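Putative sugar phosphate isomerase (Acidithiobacillus ferrooxidans, PDB 3L2H) is a cupin-fold protein that probably binds a metal ion and may act as a sugar phosphate isomerase, though its substrate is not established. Local coordinates at residues T60-H65 and Y131-K136; Y67-V72 and F98-A103; V74-G79 and T114-V119. One frame throughout, in Å; residues are numbered along the deposited sequence. Where two conformers were deposited one is given.

In the fold
All three contacts serve the antiparallel sheets of the cupin fold and are partly buried. Contact 3 joins neighbouring strands 70-76 and 115-122 through backbone bonds round a bulge, with mostly aliphatic side chains. Contact 2 takes the other edge of strand 70-76, where strand 95-98 ends and loops take over, and here water bridges and carboxylates join the packing of Phe98; both contacts reach the third subunit. Contact 1 is closed by side chains and water instead of sheet bonds, and runs from buried Tyr131 to a hairpin turn exposed at Asn133. Contacts 1 and 2 meet where His63 NE2 probably bonds Glu70 OE1, 2.8 Å away; contacts 1 and 3 do not touch.

Contact 1: residues T60-H65 and Y131-K136; sequences TEYHLH and YPNQHK
Glu61 reaches across to Gln134, whose amide NE2 gives OE2 a nearly straight hydrogen bond, 2.8 Å long with 170° at the hydrogen. The donor arrives from above the carboxylate plane, while OE2 lies almost in the plane of the amide. CG of Glu61 stands anti to its backbone N (chi1 169°), and a bend at chi2 turns the carboxylate toward the 131-136 turn. The close-packed part is at Tyr131: its ring comes in obliquely, CD1 3.8 Å from Glu61 CG and CE1 3.7 Å from His63 CB, and the ring of His24 meets it as well. On the solvent side the fit is wetter. One water donates to Glu61 OE2 and Tyr62 O and accepts from Asn133 N; a second joins OE2 to Asn133 ND2. The Asn133 amide lies nearly parallel to the Tyr62 ring, 10° between planes, with ND2 3.6 Å from CD2, and Pro132 CG sits 4.0 Å from Tyr62 CE2. An alanine here in place of Glu61 removes the acceptor of Gln134 NE2 and the anchor shared by both waters, and is likely to leave the turn less firmly tied. The 131-136 segment closes a beta hairpin with a G1 bulge, two residues, His135 and Lys136, being set opposite Tyr131, and here that hairpin end is fastened to a loop of the cupin domain.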
loop_
_atom_site.group_PDB
_atom_site.type_symbol
_atom_site.label_atom_id
_atom_site.label_comp_id
_atom_site.label_asym_id
_atom_site.label_seq_id
_atom_site.Cartn_x
_atom_site.Cartn_y
_atom_site.Cartn_z
ATOM N N THR B 60 14.710 10.917 21.928
ATOM C CA THR B 60 13.368 10.371 21.831
ATOM C C THR B 60 12.964 9.739 23.161
ATOM O O THR B 60 13.728 9.772 24.110
ATOM C CB THR B 60 13.324 9.259 20.720
ATOM O OG1 THR B 60 11.970 8.925 20.414
ATOM C CG2 THR B 60 14.109 8.014 21.174
ATOM N N GLU B 61 11.748 9.220 23.249
ATOM C CA GLU B 61 11.425 8.267 24.309
ATOM C C GLU B 61 11.699 6.898 23.751
ATOM O O GLU B 61 11.291 6.593 22.621
ATOM C CB GLU B 61 9.960 8.362 24.734
ATOM C CG GLU B 61 9.504 7.219 25.650
ATOM C CD GLU B 61 10.177 7.202 27.016
ATOM O OE1 GLU B 61 10.844 8.203 27.361
ATOM O OE2 GLU B 61 10.040 6.196 27.791
ATOM N N TYR B 62 12.433 6.083 24.498
ATOM C CA TYR B 62 12.737 4.680 24.148
ATOM C C TYR B 62 11.555 4.022 23.471
ATOM O O TYR B 62 10.480 3.922 24.066
ATOM C CB TYR B 62 13.084 3.952 25.418
ATOM C CG TYR B 62 13.630 2.547 25.299
ATOM C CD1 TYR B 62 14.872 2.293 24.718
ATOM C CD2 TYR B 62 12.901 1.470 25.778
ATOM C CE1 TYR B 62 15.386 0.984 24.642
ATOM C CE2 TYR B 62 13.398 0.175 25.732
ATOM C CZ TYR B 62 14.635 -0.058 25.163
ATOM O OH TYR B 62 15.089 -1.328 25.106
ATOM N N HIS B 63 11.746 3.589 22.216
ATOM C CA HIS B 63 10.611 3.112 21.437
ATOM C C HIS B 63 10.961 2.064 20.368
ATOM O O HIS B 63 12.118 1.893 19.970
ATOM C CB HIS B 63 9.905 4.313 20.775
ATOM C CG HIS B 63 10.694 4.917 19.660
ATOM N ND1 HIS B 63 11.558 5.972 19.843
ATOM C CD2 HIS B 63 10.850 4.527 18.367
ATOM C CE1 HIS B 63 12.148 6.263 18.696
ATOM N NE2 HIS B 63 11.768 5.375 17.790
ATOM N N LEU B 64 9.908 1.393 19.899
ATOM C CA LEU B 64 9.989 0.350 18.890
ATOM C C LEU B 64 8.863 0.564 17.901
ATOM O O LEU B 64 7.690 0.614 18.289
ATOM C CB LEU B 64 9.805 -1.024 19.537
ATOM C CG LEU B 64 9.827 -2.219 18.590
ATOM C CD1 LEU B 64 11.217 -2.458 18.008
ATOM C CD2 LEU B 64 9.367 -3.462 19.337
ATOM N N HIS B 65 9.205 0.695 16.623
ATOM C CA HIS B 65 8.205 0.765 15.550
ATOM C C HIS B 65 7.885 -0.632 15.006
ATOM O O HIS B 65 8.768 -1.453 14.796
ATOM C CB HIS B 65 8.724 1.569 14.359
ATOM C CG HIS B 65 8.833 3.036 14.590
ATOM N ND1 HIS B 65 7.795 3.894 14.330
ATOM C CD2 HIS B 65 9.883 3.811 14.955
ATOM C CE1 HIS B 65 8.176 5.133 14.605
ATOM N NE2 HIS B 65 9.436 5.109 14.986
ATOM N N TYR B 131 6.235 2.002 23.591
ATOM C CA TYR B 131 7.074 2.748 24.534
ATOM C C TYR B 131 7.252 1.892 25.784
ATOM O O TYR B 131 6.545 2.071 26.783
ATOM C CB TYR B 131 6.451 4.101 24.845
ATOM C CG TYR B 131 6.258 4.964 23.633
ATOM C CD1 TYR B 131 7.316 5.625 23.050
ATOM C CD2 TYR B 131 5.011 5.100 23.064
ATOM C CE1 TYR B 131 7.150 6.421 21.948
ATOM C CE2 TYR B 131 4.824 5.890 21.937
ATOM C CZ TYR B 131 5.886 6.563 21.402
ATOM O OH TYR B 131 5.700 7.338 20.273
ATOM N N PRO B 132 8.189 0.946 25.735
ATOM C CA PRO B 132 8.225 -0.043 26.831
ATOM C C PRO B 132 8.422 0.561 28.236
ATOM O O PRO B 132 7.864 0.025 29.201
ATOM C CB PRO B 132 9.385 -0.961 26.459
ATOM C CG PRO B 132 9.611 -0.759 24.942
ATOM C CD PRO B 132 9.155 0.649 24.646
ATOM N N ASN B 133 9.164 1.657 28.354
ATOM C CA ASN B 133 9.455 2.236 29.677
ATOM C C ASN B 133 8.262 2.969 30.250
ATOM O O ASN B 133 8.207 3.181 31.484
ATOM C CB ASN B 133 10.693 3.150 29.667
ATOM C CG ASN B 133 11.989 2.363 29.418
ATOM O OD1 ASN B 133 12.028 1.130 29.588
ATOM N ND2 ASN B 133 13.021 3.057 29.012
ATOM N N GLN B 134 7.300 3.302 29.399
ATOM C CA GLN B 134 6.074 3.888 29.850
ATOM C C GLN B 134 4.918 2.853 29.905
ATOM O O GLN B 134 3.844 3.224 30.277
ATOM C CB GLN B 134 5.659 5.064 28.942
ATOM C CG GLN B 134 6.781 6.135 28.766
ATOM C CD GLN B 134 7.330 6.622 30.070
ATOM O OE1 GLN B 134 6.580 6.796 31.040
ATOM N NE2 GLN B 134 8.634 6.833 30.138
ATOM N N HIS B 135 5.149 1.605 29.505
ATOM C CA HIS B 135 4.105 0.576 29.496
ATOM C C HIS B 135 2.936 0.986 28.591
ATOM O O HIS B 135 1.767 0.765 28.929
ATOM C CB HIS B 135 3.649 0.305 30.945
ATOM C CG HIS B 135 3.054 -1.035 31.172
ATOM N ND1 HIS B 135 1.755 -1.204 31.630
ATOM C CD2 HIS B 135 3.561 -2.276 31.005
ATOM C CE1 HIS B 135 1.517 -2.499 31.773
ATOM N NE2 HIS B 135 2.582 -3.175 31.374
ATOM N N LYS B 136 3.261 1.577 27.440
ATOM C CA LYS B 136 2.245 2.040 26.499
ATOM C C LYS B 136 2.501 1.590 25.059
ATOM O O LYS B 136 3.632 1.508 24.624
ATOM C CB LYS B 136 2.161 3.580 26.520
ATOM C CG LYS B 136 1.589 4.152 27.838
ATOM C CD LYS B 136 1.721 5.596 27.869
ATOM C CE LYS B 136 1.522 6.188 29.308
ATOM N NZ LYS B 136 0.418 5.543 30.033
HETATM O O HOH W 1 9.598 3.756 26.560
HETATM O O HOH W 2 12.504 5.918 28.817
#

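Contact 2: residues Y67-V72 and F98-A103; sequences YEEEAV and FPCHAA. With EDO (1,2-ethanediol), chain N.
Glu70 and Phe98 pair across the strands as an antiparallel hydrogen-bonded pair, their side chains on the same face of the sheet. Phe98 N bonds Glu70 O at 2.8 Å, whereas the return bond from Glu70 N to Phe98 O is weak. With CG anti to its carbonyl carbon (chi1 -61°), the Phe98 ring turns so that Glu70 O lies at its edge, near its plane; the His105 ring stacks with it. Glu70 extends fully from the sheet: OE1 is the atom turned to His63, and OE2 is modelled only 2.5 Å from O1 of an ethanediol, probably left by crystallisation, a distance too short to lean on.

Glu69 points elsewhere, its carboxylate bonding backbone N-H groups of Arg44 and His45 of the third subunit, while a water bridges OE2 to Cys100 N. A second water spans Glu68 O and Phe98 O where direct pairing has stopped. The chain then reverses in a type II turn from Pro99 to Ala102. The ethanediol, which also bonds His105 and Ser59, may mark a polar pocket, consistent with the site inside a cupin barrel, where histidines and a glutamate commonly bind metal.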
loop_
_atom_site.group_PDB
_atom_site.type_symbol
_atom_site.label_atom_id
_atom_site.label_comp_id
_atom_site.label_asym_id
_atom_site.label_seq_id
_atom_site.Cartn_x
_atom_site.Cartn_y
_atom_site.Cartn_z
ATOM N N TYR B 67 5.994 -0.926 11.977
ATOM C CA TYR B 67 5.857 -0.805 10.514
ATOM C C TYR B 67 6.795 0.209 9.864
ATOM O O TYR B 67 7.237 -0.003 8.723
ATOM C CB TYR B 67 4.389 -0.436 10.137
ATOM C CG TYR B 67 3.454 -1.590 10.327
ATOM C CD1 TYR B 67 3.287 -2.541 9.328
ATOM C CD2 TYR B 67 2.794 -1.776 11.523
ATOM C CE1 TYR B 67 2.457 -3.642 9.538
ATOM C CE2 TYR B 67 1.945 -2.888 11.753
ATOM C CZ TYR B 67 1.774 -3.792 10.764
ATOM O OH TYR B 67 0.968 -4.895 10.945
ATOM N N GLU B 68 7.061 1.322 10.518
ATOM C CA GLU B 68 7.989 2.312 9.954
ATOM C C GLU B 68 9.459 2.014 10.281
ATOM O O GLU B 68 9.817 1.808 11.449
ATOM C CB GLU B 68 7.679 3.729 10.435
ATOM C CG GLU B 68 6.397 4.378 9.888
ATOM C CD GLU B 68 6.181 5.802 10.372
ATOM O OE1 GLU B 68 6.970 6.289 11.218
ATOM O OE2 GLU B 68 5.225 6.492 9.887
ATOM N N GLU B 69 10.303 1.961 9.245
ATOM C CA GLU B 69 11.744 1.921 9.433
ATOM C C GLU B 69 12.283 3.291 9.854
ATOM O O GLU B 69 11.695 4.328 9.556
ATOM C CB GLU B 69 12.435 1.440 8.133
ATOM C CG GLU B 69 12.122 -0.043 7.917
ATOM C CD GLU B 69 12.813 -0.638 6.730
ATOM O OE1 GLU B 69 13.213 0.142 5.854
ATOM O OE2 GLU B 69 12.922 -1.887 6.688
ATOM N N GLU B 70 13.427 3.290 10.536
ATOM C CA GLU B 70 14.037 4.507 11.036
ATOM C C GLU B 70 15.549 4.289 10.968
ATOM O O GLU B 70 15.991 3.152 11.113
ATOM C CB GLU B 70 13.585 4.715 12.492
ATOM C CG GLU B 70 14.084 5.882 13.168
ATOM C CD GLU B 70 13.347 6.148 14.489
ATOM O OE1 GLU B 70 12.940 5.208 15.244
ATOM O OE2 GLU B 70 13.177 7.334 14.732
ATOM N N ALA B 71 16.325 5.357 10.809
ATOM C CA ALA B 71 17.776 5.270 10.852
ATOM C C ALA B 71 18.381 6.589 11.306
ATOM O O ALA B 71 17.735 7.641 11.210
ATOM C CB ALA B 71 18.341 4.874 9.474
ATOM N N VAL B 72 19.633 6.533 11.779
ATOM C CA VAL B 72 20.342 7.703 12.294
ATOM C C VAL B 72 21.743 7.733 11.733
ATOM O O VAL B 72 22.413 6.702 11.695
ATOM C CB VAL B 72 20.413 7.722 13.830
ATOM C CG1 VAL B 72 21.164 8.995 14.322
ATOM C CG2 VAL B 72 19.011 7.627 14.479
ATOM N N PHE B 98 17.043 0.754 11.958
ATOM C CA PHE B 98 16.059 -0.060 12.658
ATOM C C PHE B 98 15.012 -0.638 11.728
ATOM O O PHE B 98 14.015 0.035 11.399
ATOM C CB PHE B 98 15.384 0.768 13.741
ATOM C CG PHE B 98 16.348 1.268 14.767
ATOM C CD1 PHE B 98 16.710 0.461 15.823
ATOM C CD2 PHE B 98 16.933 2.505 14.652
ATOM C CE1 PHE B 98 17.632 0.893 16.731
ATOM C CE2 PHE B 98 17.814 2.950 15.594
ATOM C CZ PHE B 98 18.181 2.122 16.616
ATOM N N PRO B 99 15.230 -1.889 11.300
ATOM C CA PRO B 99 14.175 -2.625 10.642
ATOM C C PRO B 99 12.977 -2.715 11.608
ATOM O O PRO B 99 13.140 -2.616 12.819
ATOM C CB PRO B 99 14.807 -4.006 10.396
ATOM C CG PRO B 99 16.296 -3.764 10.435
ATOM C CD PRO B 99 16.467 -2.683 11.444
ATOM N N CYS B 100 11.789 -2.861 11.063
ATOM C CA CYS B 100 10.600 -3.010 11.904
ATOM C C CYS B 100 10.735 -4.122 12.917
ATOM O O CYS B 100 11.248 -5.166 12.615
ATOM C CB CYS B 100 9.418 -3.290 11.024
ATOM S SG CYS B 100 9.069 -1.882 10.108
ATOM N N HIS B 101 10.226 -3.887 14.121
ATOM C CA HIS B 101 10.287 -4.855 15.236
ATOM C C HIS B 101 11.652 -5.351 15.675
ATOM O O HIS B 101 11.723 -6.340 16.435
ATOM C CB HIS B 101 9.563 -6.165 14.889
ATOM C CG HIS B 101 8.122 -6.012 14.644
ATOM N ND1 HIS B 101 7.206 -6.052 15.673
ATOM C CD2 HIS B 101 7.414 -5.861 13.495
ATOM C CE1 HIS B 101 5.987 -5.925 15.167
ATOM N NE2 HIS B 101 6.083 -5.793 13.848
ATOM N N ALA B 102 12.718 -4.711 15.261
ATOM C CA ALA B 102 14.039 -5.246 15.491
ATOM C C ALA B 102 14.560 -4.934 16.876
ATOM O O ALA B 102 15.055 -5.828 17.544
ATOM C CB ALA B 102 15.009 -4.718 14.433
ATOM N N ALA B 103 14.462 -3.678 17.319
ATOM C CA ALA B 103 15.027 -3.302 18.603
ATOM C C ALA B 103 14.479 -1.953 19.078
ATOM O O ALA B 103 14.478 -0.987 18.311
ATOM C CB ALA B 103 16.527 -3.225 18.489
HETATM C C1 EDO N . 15.067 9.265 16.802
HETATM O O1 EDO N . 14.044 8.247 16.859
HETATM C C2 EDO N . 16.440 8.644 16.897
HETATM O O2 EDO N . 16.669 8.303 18.281
HETATM O O HOH W 3 11.950 1.168 13.015
HETATM O O HOH W 4 11.693 -3.619 8.277
#

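Contact 3: residues V74-G79 and T114-V119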
loop_
_atom_site.group_PDB
_atom_site.type_symbol
_atom_site.label_atom_id
_atom_site.label_comp_id
_atom_site.label_asym_id
_atom_site.label_seq_id
_atom_site.Cartn_x
_atom_site.Cartn_y
_atom_site.Cartn_z
ATOM N N VAL B 74 25.302 9.919 12.244
ATOM C CA VAL B 74 25.901 10.918 13.142
ATOM C C VAL B 74 26.816 11.831 12.358
ATOM O O VAL B 74 27.748 11.366 11.718
ATOM C CB VAL B 74 26.685 10.276 14.275
ATOM C CG1 VAL B 74 27.269 11.366 15.231
ATOM C CG2 VAL B 74 25.818 9.281 15.062
ATOM N N LEU B 75 26.545 13.131 12.413
ATOM C CA LEU B 75 27.361 14.129 11.733
ATOM C C LEU B 75 28.437 14.707 12.643
ATOM O O LEU B 75 29.546 14.933 12.183
ATOM C CB LEU B 75 26.485 15.256 11.183
ATOM C CG LEU B 75 25.489 14.826 10.095
ATOM C CD1 LEU B 75 24.508 15.994 9.716
ATOM C CD2 LEU B 75 26.184 14.269 8.851
ATOM N N SER B 76 28.111 15.004 13.902
ATOM C CA SER B 76 29.146 15.493 14.823
ATOM C C SER B 76 28.755 15.251 16.252
ATOM O O SER B 76 27.573 15.012 16.573
ATOM C CB SER B 76 29.454 16.985 14.639
ATOM O OG SER B 76 28.380 17.791 15.011
ATOM N N GLY B 77 29.772 15.319 17.105
ATOM C CA GLY B 77 29.645 15.030 18.511
ATOM C C GLY B 77 29.516 13.542 18.804
ATOM O O GLY B 77 29.667 12.707 17.904
ATOM N N LYS B 78 29.189 13.233 20.061
ATOM C CA LYS B 78 29.135 11.867 20.564
ATOM C C LYS B 78 27.885 11.604 21.357
ATOM O O LYS B 78 27.314 12.508 21.924
ATOM C CB LYS B 78 30.345 11.617 21.459
ATOM C CG LYS B 78 31.673 11.772 20.743
ATOM C CD LYS B 78 32.856 11.603 21.672
ATOM C CE LYS B 78 34.178 11.355 20.881
ATOM N NZ LYS B 78 35.416 11.447 21.779
ATOM N N GLY B 79 27.463 10.342 21.396
ATOM C CA GLY B 79 26.264 9.963 22.127
ATOM C C GLY B 79 26.358 8.557 22.649
ATOM O O GLY B 79 27.343 7.865 22.420
ATOM N N THR B 114 27.473 19.488 21.286
ATOM C CA THR B 114 26.179 19.157 20.707
ATOM C C THR B 114 26.280 17.889 19.884
ATOM O O THR B 114 27.238 17.719 19.135
ATOM C CB THR B 114 25.707 20.292 19.759
ATOM O OG1 THR B 114 25.824 21.534 20.468
ATOM C CG2 THR B 114 24.251 20.036 19.246
ATOM N N LEU B 115 25.266 17.038 19.978
ATOM C CA LEU B 115 25.195 15.837 19.137
ATOM C C LEU B 115 24.353 16.193 17.947
ATOM O O LEU B 115 23.192 16.589 18.126
ATOM C CB LEU B 115 24.628 14.671 19.923
ATOM C CG LEU B 115 24.312 13.373 19.177
ATOM C CD1 LEU B 115 25.552 12.795 18.474
ATOM C CD2 LEU B 115 23.735 12.325 20.148
ATOM N N VAL B 116 24.916 16.076 16.734
ATOM C CA VAL B 116 24.210 16.469 15.522
ATOM C C VAL B 116 24.089 15.268 14.567
ATOM O O VAL B 116 25.072 14.641 14.211
ATOM C CB VAL B 116 24.888 17.684 14.828
ATOM C CG1 VAL B 116 24.114 18.142 13.577
ATOM C CG2 VAL B 116 25.059 18.835 15.852
ATOM N N CYS B 117 22.856 14.927 14.214
ATOM C CA CYS B 117 22.546 13.756 13.410
ATOM C C CYS B 117 21.524 14.037 12.346
ATOM O O CYS B 117 20.712 14.957 12.465
ATOM C CB CYS B 117 21.894 12.653 14.263
ATOM S SG CYS B 117 22.922 12.111 15.664
ATOM N N LEU B 118 21.563 13.194 11.331
ATOM C CA LEU B 118 20.496 13.071 10.377
ATOM C C LEU B 118 19.630 11.913 10.840
ATOM O O LEU B 118 20.151 10.829 11.148
ATOM C CB LEU B 118 21.013 12.746 8.985
ATOM C CG LEU B 118 21.490 13.838 8.090
ATOM C CD1 LEU B 118 21.908 13.167 6.770
ATOM C CD2 LEU B 118 20.360 14.907 7.921
ATOM N N VAL B 119 18.338 12.161 10.980
ATOM C CA VAL B 119 17.369 11.138 11.272
ATOM C C VAL B 119 16.493 10.935 10.013
ATOM O O VAL B 119 15.922 11.895 9.462
ATOM C CB VAL B 119 16.533 11.476 12.519
ATOM C CG1 VAL B 119 15.470 10.396 12.719
ATOM C CG2 VAL B 119 17.441 11.588 13.751
HETATM O O HOH W 5 28.931 18.888 17.463
#
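Val116 O accepts two backbone bonds from successive residues, Leu75 N at 2.8 Å and Ser76 N at 3.1 Å. Both donors lie in the carbonyl plane. Ser76 O in turn takes Val116 N at 2.9 Å, with 178° at the hydrogen. Leu75 and Ser76 are thus set together opposite Val116 in a classic beta bulge, which shifts the register by one after the non-hydrogen-bonded pair of Val74 and Cys117.

Around this core of polar bonds the side chains separate by face. Val74 meets Leu115 at about a right angle, CG1 to CD1 3.9 Å, and its CG2 touches Cys117 SG. Leu75 runs obliquely over Leu118, CD1 4.0 Å from CG, and Tyr73 of the third subunit packs on both leucines. On the face of Ser76 and Val116, Ser76 OG lies between its backbone N and carbonyl carbon (chi1 67°), which sets it 3.5 Å from Val116 CB. There it donates to a water that bridges to Thr114 O. Farther on, the chain turns at Gly77 with a positive phi (74°), where a beta carbon would run into Thr114 O; the CD2 methyl of Leu115 then lies 4.0 Å from Gly79 CA. Strand 46-53 flanks the other edge of 115-122, bonding Leu115 and Cys117. The chemistry implies a division of labour: backbone N-H groups satisfy Val116 O and Ser76 O, aliphatic groups and a thiol join the strand pair, and two leucines meet the third subunit without charge.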